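Long-range contact in cyclic UMP-AMP synthase (Rhodothermus marinus SG0.5JP17-172, PDB 6E0L), which makes the cyclic dinucleotide 3',3'-cUAMP from UTP and ATP as the second messenger of a CBASS antiphage defence system: residues Val64-Ser69 / Val131-Tyr136. Residues are numbered along the deposited sequence; the frame is centred on the assembly and turned at random.
With 2KH (5'-O-[(S)-hydroxy{[(S)-hydroxy(phosphonooxy)phosphoryl]amino}phosphoryl]uridine), chain D.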
loop_
_atom_site.group_PDB
_atom_site.type_symbol
_atom_site.label_atom_id
_atom_site.label_comp_id
_atom_site.label_asym_id
_atom_site.label_seq_id
_atom_site.Cartn_x
_atom_site.Cartn_y
_atom_site.Cartn_z
ATOM N N VAL A 64 -4.004 -2.096 -9.558
ATOM C CA VAL A 64 -5.206 -2.784 -9.096
ATOM C C VAL A 64 -6.179 -2.887 -10.260
ATOM O O VAL A 64 -6.498 -1.877 -10.900
ATOM C CB VAL A 64 -5.863 -2.055 -7.916
ATOM C CG1 VAL A 64 -7.073 -2.859 -7.423
ATOM C CG2 VAL A 64 -4.861 -1.830 -6.776
ATOM N N VAL A 65 -6.640 -4.106 -10.538
ATOM C CA VAL A 65 -7.645 -4.377 -11.555
ATOM C C VAL A 65 -8.873 -4.895 -10.811
ATOM O O VAL A 65 -8.877 -6.024 -10.313
ATOM C CB VAL A 65 -7.141 -5.378 -12.606
ATOM C CG1 VAL A 65 -8.277 -5.762 -13.567
ATOM C CG2 VAL A 65 -5.989 -4.782 -13.409
ATOM N N GLN A 66 -9.909 -4.078 -10.704
ATOM C CA GLN A 66 -10.982 -4.333 -9.756
ATOM C C GLN A 66 -12.298 -4.477 -10.503
ATOM O O GLN A 66 -12.726 -3.554 -11.201
ATOM C CB GLN A 66 -11.098 -3.196 -8.746
ATOM C CG GLN A 66 -12.291 -3.340 -7.810
ATOM C CD GLN A 66 -12.277 -2.325 -6.699
ATOM O OE1 GLN A 66 -11.233 -2.014 -6.126
ATOM N NE2 GLN A 66 -13.448 -1.806 -6.378
ATOM N N LEU A 67 -12.959 -5.613 -10.320
ATOM C CA LEU A 67 -14.271 -5.824 -10.913
ATOM C C LEU A 67 -15.337 -5.213 -10.018
ATOM O O LEU A 67 -15.343 -5.448 -8.805
ATOM C CB LEU A 67 -14.536 -7.314 -11.113
ATOM C CG LEU A 67 -15.857 -7.638 -11.821
ATOM C CD1 LEU A 67 -15.790 -7.163 -13.240
ATOM C CD2 LEU A 67 -16.162 -9.122 -11.787
ATOM N N ASN A 68 -16.210 -4.392 -10.600
ATOM C CA ASN A 68 -17.259 -3.742 -9.830
ATOM C C ASN A 68 -18.658 -4.169 -10.250
ATOM O O ASN A 68 -19.633 -3.731 -9.633
ATOM C CB ASN A 68 -17.139 -2.214 -9.923
ATOM C CG ASN A 68 -15.936 -1.685 -9.162
ATOM O OD1 ASN A 68 -15.700 -2.050 -8.001
ATOM N ND2 ASN A 68 -15.161 -0.837 -9.811
ATOM N N SER A 69 -18.791 -5.046 -11.242
ATOM C CA SER A 69 -20.120 -5.490 -11.630
ATOM C C SER A 69 -20.646 -6.489 -10.613
ATOM O O SER A 69 -21.854 -6.757 -10.566
ATOM C CB SER A 69 -20.134 -6.089 -13.037
ATOM O OG SER A 69 -19.272 -7.203 -13.116
ATOM N N VAL A 131 -2.841 -6.647 -9.039
ATOM C CA VAL A 131 -3.752 -7.324 -8.121
ATOM C C VAL A 131 -5.119 -7.440 -8.773
ATOM O O VAL A 131 -5.746 -6.429 -9.107
ATOM C CB VAL A 131 -3.843 -6.595 -6.772
ATOM C CG1 VAL A 131 -4.873 -7.257 -5.893
ATOM C CG2 VAL A 131 -2.532 -6.618 -6.084
ATOM N N VAL A 132 -5.553 -8.673 -9.003
ATOM C CA VAL A 132 -6.862 -8.959 -9.579
ATOM C C VAL A 132 -7.821 -9.155 -8.415
ATOM O O VAL A 132 -7.648 -10.061 -7.595
ATOM C CB VAL A 132 -6.813 -10.212 -10.469
ATOM C CG1 VAL A 132 -8.205 -10.561 -10.991
ATOM C CG2 VAL A 132 -5.833 -10.020 -11.623
ATOM N N CYS A 133 -8.863 -8.345 -8.357
ATOM C CA CYS A 133 -9.662 -8.350 -7.149
ATOM C C CYS A 133 -11.095 -8.057 -7.522
ATOM O O CYS A 133 -11.381 -7.535 -8.603
ATOM C CB CYS A 133 -9.139 -7.337 -6.118
ATOM S SG CYS A 133 -9.088 -5.621 -6.712
ATOM N N ILE A 134 -11.985 -8.315 -6.569
ATOM C CA ILE A 134 -13.399 -8.021 -6.727
ATOM C C ILE A 134 -13.774 -6.995 -5.674
ATOM O O ILE A 134 -13.259 -7.035 -4.554
ATOM C CB ILE A 134 -14.224 -9.316 -6.501
ATOM C CG1 ILE A 134 -13.936 -10.388 -7.562
ATOM C CG2 ILE A 134 -15.717 -9.034 -6.512
ATOM C CD1 ILE A 134 -14.339 -10.041 -8.920
ATOM N N GLN A 135 -14.682 -6.089 -6.028
ATOM C CA GLN A 135 -15.181 -5.133 -5.054
ATOM C C GLN A 135 -15.643 -5.873 -3.805
ATOM O O GLN A 135 -16.247 -6.943 -3.898
ATOM C CB GLN A 135 -16.353 -4.347 -5.643
ATOM C CG GLN A 135 -16.911 -3.301 -4.709
ATOM C CD GLN A 135 -18.139 -2.640 -5.277
ATOM O OE1 GLN A 135 -19.211 -2.676 -4.676
ATOM N NE2 GLN A 135 -17.994 -2.035 -6.446
ATOM N N TYR A 136 -15.287 -5.342 -2.641
ATOM C CA TYR A 136 -15.710 -5.858 -1.341
ATOM C C TYR A 136 -16.510 -4.802 -0.594
ATOM O O TYR A 136 -16.091 -3.643 -0.515
ATOM C CB TYR A 136 -14.519 -6.346 -0.497
ATOM C CG TYR A 136 -14.957 -6.911 0.845
ATOM C CD1 TYR A 136 -15.372 -8.230 0.983
ATOM C CD2 TYR A 136 -14.902 -6.127 1.992
ATOM C CE1 TYR A 136 -15.776 -8.721 2.210
ATOM C CE2 TYR A 136 -15.294 -6.615 3.212
ATOM C CZ TYR A 136 -15.722 -7.915 3.320
ATOM O OH TYR A 136 -16.120 -8.413 4.540
HETATM P PA 2KH D . 4.114 -9.834 -1.161
HETATM O O1A 2KH D . 5.530 -9.609 -1.677
HETATM O O2A 2KH D . 3.985 -9.274 0.237
HETATM N N3A 2KH D . 3.724 -11.490 -1.134
HETATM O "O5'" 2KH D . 3.016 -9.075 -2.142
HETATM P PB 2KH D . 4.592 -12.588 -2.107
HETATM O O1B 2KH D . 4.776 -13.886 -1.344
HETATM O O2B 2KH D . 5.945 -12.002 -2.490
HETATM O O3B 2KH D . 3.691 -12.888 -3.468
HETATM P PG 2KH D . 4.087 -12.510 -5.036
HETATM O O1G 2KH D . 4.611 -13.750 -5.746
HETATM O O2G 2KH D . 5.161 -11.439 -5.016
HETATM O O3G 2KH D . 2.832 -12.002 -5.732
HETATM C "C5'" 2KH D . 3.207 -9.082 -3.538
HETATM C "C4'" 2KH D . 2.341 -7.982 -4.158
HETATM O "O4'" 2KH D . 1.081 -8.215 -3.853
HETATM C "C1'" 2KH D . 0.366 -6.799 -3.610
HETATM C "C2'" 2KH D . 1.344 -5.845 -3.615
HETATM O "O2'" 2KH D . 1.324 -5.063 -4.892
HETATM C "C3'" 2KH D . 2.661 -6.600 -3.480
HETATM O "O3'" 2KH D . 3.668 -5.979 -4.132
HETATM N N1 2KH D . -0.376 -6.898 -2.396
HETATM C C6 2KH D . 0.143 -7.708 -1.303
HETATM C C2 2KH D . -1.694 -6.218 -2.222
HETATM O O2 2KH D . -2.153 -5.552 -3.089
HETATM N N3 2KH D . -2.454 -6.354 -0.941
HETATM C C4 2KH D . -1.934 -7.164 0.154
HETATM O O4 2KH D . -2.537 -7.277 1.171
HETATM C C5 2KH D . -0.618 -7.848 -0.019
#
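Val65 and Leu67 each bond through both N and O to strand 131-136, pairing the two strands in parallel. Val65 N donates to Val131 O at 2.9 Å and Leu67 N to Cys133 O, while Cys133 N donates to Val65 O and Gln135 N to Leu67 O, the last at 2.9 Å. Cys133 O also receives the CA-H of Gln66, 3.4 Å from Gln66 CA.

Polar side chains add one more bond between the strands. Asn68 OD1 accepts two N-H groups: Gln66 NE2 of its own strand arrives in the carbonyl plane on a lone pair, whereas Gln135 NE2 of the partner strand, 2.8 Å from Asn68 OD1, sits above that plane. Gln135 is fully extended, with CG opposite its own N (chi1 -178°); its side chain crosses that of Asn68 at about a right angle, the amide planes turned 47° from each other.

Apolar contacts flank the strands. Cys133 SG, wedged between its own N and carbonyl carbon (chi1 58°), meets Val64 CG1 at 3.5 Å and Gln66 CB at 3.7 Å. On the other face Ile134 CD1 rests against Leu67 CB and CD2, the side chains running alongside each other.

These core strands of the nucleotidyltransferase domain also carry magnesium ligands, Asp62 on 61-68 and Asp129 on 127-138, and Val131 CG2 lies 3.2 Å from O2 of the bound UTP analogue. Strands 42-46 and 150-157 pair antiparallel with 61-68 and 127-138, respectively, and Phe95 of helix 92-107 packs on Val65, Leu67 and Val132.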